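Local coordinates for protein rifamycin polyketide synthase (Amycolatopsis mediterranei, PDB 4LN9) that probably dehydrates the beta-hydroxyacyl polyketide intermediate as the dehydratase domain of the terminal module of the rifamycin synthase, at residues 240-245 / 292-297. Residues are numbered along the deposited sequence; the frame is centred on the assembly and turned at random.
Sequences DAALHS and LSLEAV
In the double hotdog fold of this dehydratase, helix 236-251 packs against strand 291-297 of the antiparallel sheet: Ala242 meets Leu294, and Leu243 meets both Leu292 and Leu294. The axes of 240-245 and 292-297 approach to 9.8 Å, and their N-to-C directions differ by 127°. All three cross-segment contacts are between methyl carbons, no hydrogen bond joins the segments, and 194 Å² is buried in all. Leu294 and Leu243 each make two of the contacts. The CB of Leu294 already points at the helix, and with CG anti to the backbone N (chi1 167°) the branch lies beside the carbonyl carbon; its CD2 methyl stands 4.2 Å from Ala242 CB and equally near Leu243 CD2. Leu243 CD2 also lies 4.4 Å from Leu292 CD1, thus bridging two strand residues that point to one side of the sheet. Val284 on one neighbouring strand and Leu307 and Leu310 on the other extend this apolar layer.

The helix turns a different face away from the strand. There His244 ND1 donates to Asp240 OD2 over 2.6 Å; the acceptor lies in the imidazole plane, while ND1 meets it on the anti side, tilted out of the carboxylate plane. Tyr184 hydroxyl bonds His244 NE2, so both ring nitrogens are engaged, which should restrict ring rotation. Within the helix, Ser245 OG donates to Ala242 O at 2.9 Å, the hydroxyl oxygen lying 34° off the carbonyl plane.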
loop_
_atom_site.group_PDB
_atom_site.type_symbol
_atom_site.label_atom_id
_atom_site.label_comp_id
_atom_site.label_asym_id
_atom_site.label_seq_id
_atom_site.Cartn_x
_atom_site.Cartn_y
_atom_site.Cartn_z
ATOM N N ASP A 240 -6.345 0.694 27.590
ATOM C CA ASP A 240 -5.192 0.743 28.483
ATOM C C ASP A 240 -5.609 0.933 29.936
ATOM O O ASP A 240 -5.063 0.292 30.833
ATOM C CB ASP A 240 -4.207 1.839 28.071
ATOM C CG ASP A 240 -2.883 1.736 28.809
ATOM O OD1 ASP A 240 -2.001 0.983 28.345
ATOM O OD2 ASP A 240 -2.744 2.367 29.880
ATOM N N ALA A 241 -6.513 1.878 30.175
ATOM C CA ALA A 241 -6.987 2.140 31.529
ATOM C C ALA A 241 -7.743 0.938 32.084
ATOM O O ALA A 241 -7.637 0.621 33.269
ATOM C CB ALA A 241 -7.867 3.381 31.556
ATOM N N ALA A 242 -8.501 0.269 31.221
ATOM C CA ALA A 242 -9.218 -0.937 31.620
ATOM C C ALA A 242 -8.257 -1.931 32.260
ATOM O O ALA A 242 -8.508 -2.426 33.357
ATOM C CB ALA A 242 -9.915 -1.566 30.421
ATOM N N LEU A 243 -7.063 -2.040 31.677
ATOM C CA LEU A 243 -6.074 -3.005 32.146
ATOM C C LEU A 243 -5.182 -2.447 33.258
ATOM O O LEU A 243 -4.808 -3.171 34.182
ATOM C CB LEU A 243 -5.221 -3.508 30.979
ATOM C CG LEU A 243 -5.934 -4.390 29.951
ATOM C CD1 LEU A 243 -5.134 -4.457 28.659
ATOM C CD2 LEU A 243 -6.176 -5.784 30.510
ATOM N N HIS A 244 -4.841 -1.164 33.172
ATOM C CA HIS A 244 -3.939 -0.570 34.158
ATOM C C HIS A 244 -4.611 -0.180 35.454
ATOM O O HIS A 244 -3.933 0.013 36.467
ATOM C CB HIS A 244 -3.093 0.564 33.564
ATOM C CG HIS A 244 -3.825 1.884 33.417
ATOM N ND1 HIS A 244 -3.685 2.658 32.323
ATOM C CD2 HIS A 244 -4.492 2.666 34.360
ATOM C CE1 HIS A 244 -4.335 3.824 32.509
ATOM N NE2 HIS A 244 -4.844 3.819 33.751
ATOM N N SER A 245 -5.922 -0.428 35.519
ATOM C CA SER A 245 -6.645 -0.392 36.789
ATOM C C SER A 245 -6.043 -1.344 37.824
ATOM O O SER A 245 -6.033 -1.044 39.018
ATOM C CB SER A 245 -8.127 -0.709 36.575
ATOM O OG SER A 245 -8.316 -2.081 36.275
ATOM N N LEU A 292 -3.480 -11.875 32.669
ATOM C CA LEU A 292 -4.753 -11.206 32.936
ATOM C C LEU A 292 -5.812 -11.643 31.924
ATOM O O LEU A 292 -5.498 -11.894 30.760
ATOM C CB LEU A 292 -4.580 -9.689 32.847
ATOM C CG LEU A 292 -3.670 -9.016 33.873
ATOM C CD1 LEU A 292 -3.594 -7.524 33.585
ATOM C CD2 LEU A 292 -4.180 -9.266 35.283
ATOM N N SER A 293 -7.074 -11.629 32.339
ATOM C CA SER A 293 -8.192 -11.679 31.400
ATOM C C SER A 293 -9.093 -10.480 31.655
ATOM O O SER A 293 -9.039 -9.880 32.725
ATOM C CB SER A 293 -8.985 -12.975 31.589
ATOM O OG SER A 293 -9.585 -13.020 32.872
ATOM N N LEU A 294 -9.833 -10.058 30.636
ATOM C CA LEU A 294 -10.646 -8.855 30.749
ATOM C C LEU A 294 -12.012 -9.070 30.109
ATOM O O LEU A 294 -12.128 -9.733 29.077
ATOM C CB LEU A 294 -9.935 -7.661 30.103
ATOM C CG LEU A 294 -10.760 -6.391 29.869
ATOM C CD1 LEU A 294 -11.078 -5.703 31.187
ATOM C CD2 LEU A 294 -10.032 -5.440 28.930
ATOM N N GLU A 295 -13.055 -8.607 30.797
ATOM C CA GLU A 295 -14.371 -8.423 30.190
ATOM C C GLU A 295 -14.850 -7.022 30.545
ATOM O O GLU A 295 -14.672 -6.570 31.676
ATOM C CB GLU A 295 -15.360 -9.468 30.732
ATOM C CG GLU A 295 -16.721 -9.487 30.041
ATOM C CD GLU A 295 -17.560 -10.706 30.407
ATOM O OE1 GLU A 295 -17.756 -10.958 31.616
ATOM O OE2 GLU A 295 -18.064 -11.386 29.485
ATOM N N ALA A 296 -15.340 -6.290 29.550
ATOM C CA ALA A 296 -15.791 -4.924 29.774
ATOM C C ALA A 296 -17.115 -4.668 29.063
ATOM O O ALA A 296 -17.354 -5.187 27.971
ATOM C CB ALA A 296 -14.734 -3.931 29.315
ATOM N N VAL A 297 -18.031 -4.003 29.763
ATOM C CA VAL A 297 -19.323 -3.625 29.195
ATOM C C VAL A 297 -19.489 -2.107 29.201
ATOM O O VAL A 297 -18.781 -1.403 29.922
ATOM C CB VAL A 297 -20.502 -4.264 29.965
ATOM C CG1 VAL A 297 -20.442 -5.782 29.883
ATOM C CG2 VAL A 297 -20.519 -3.799 31.416
#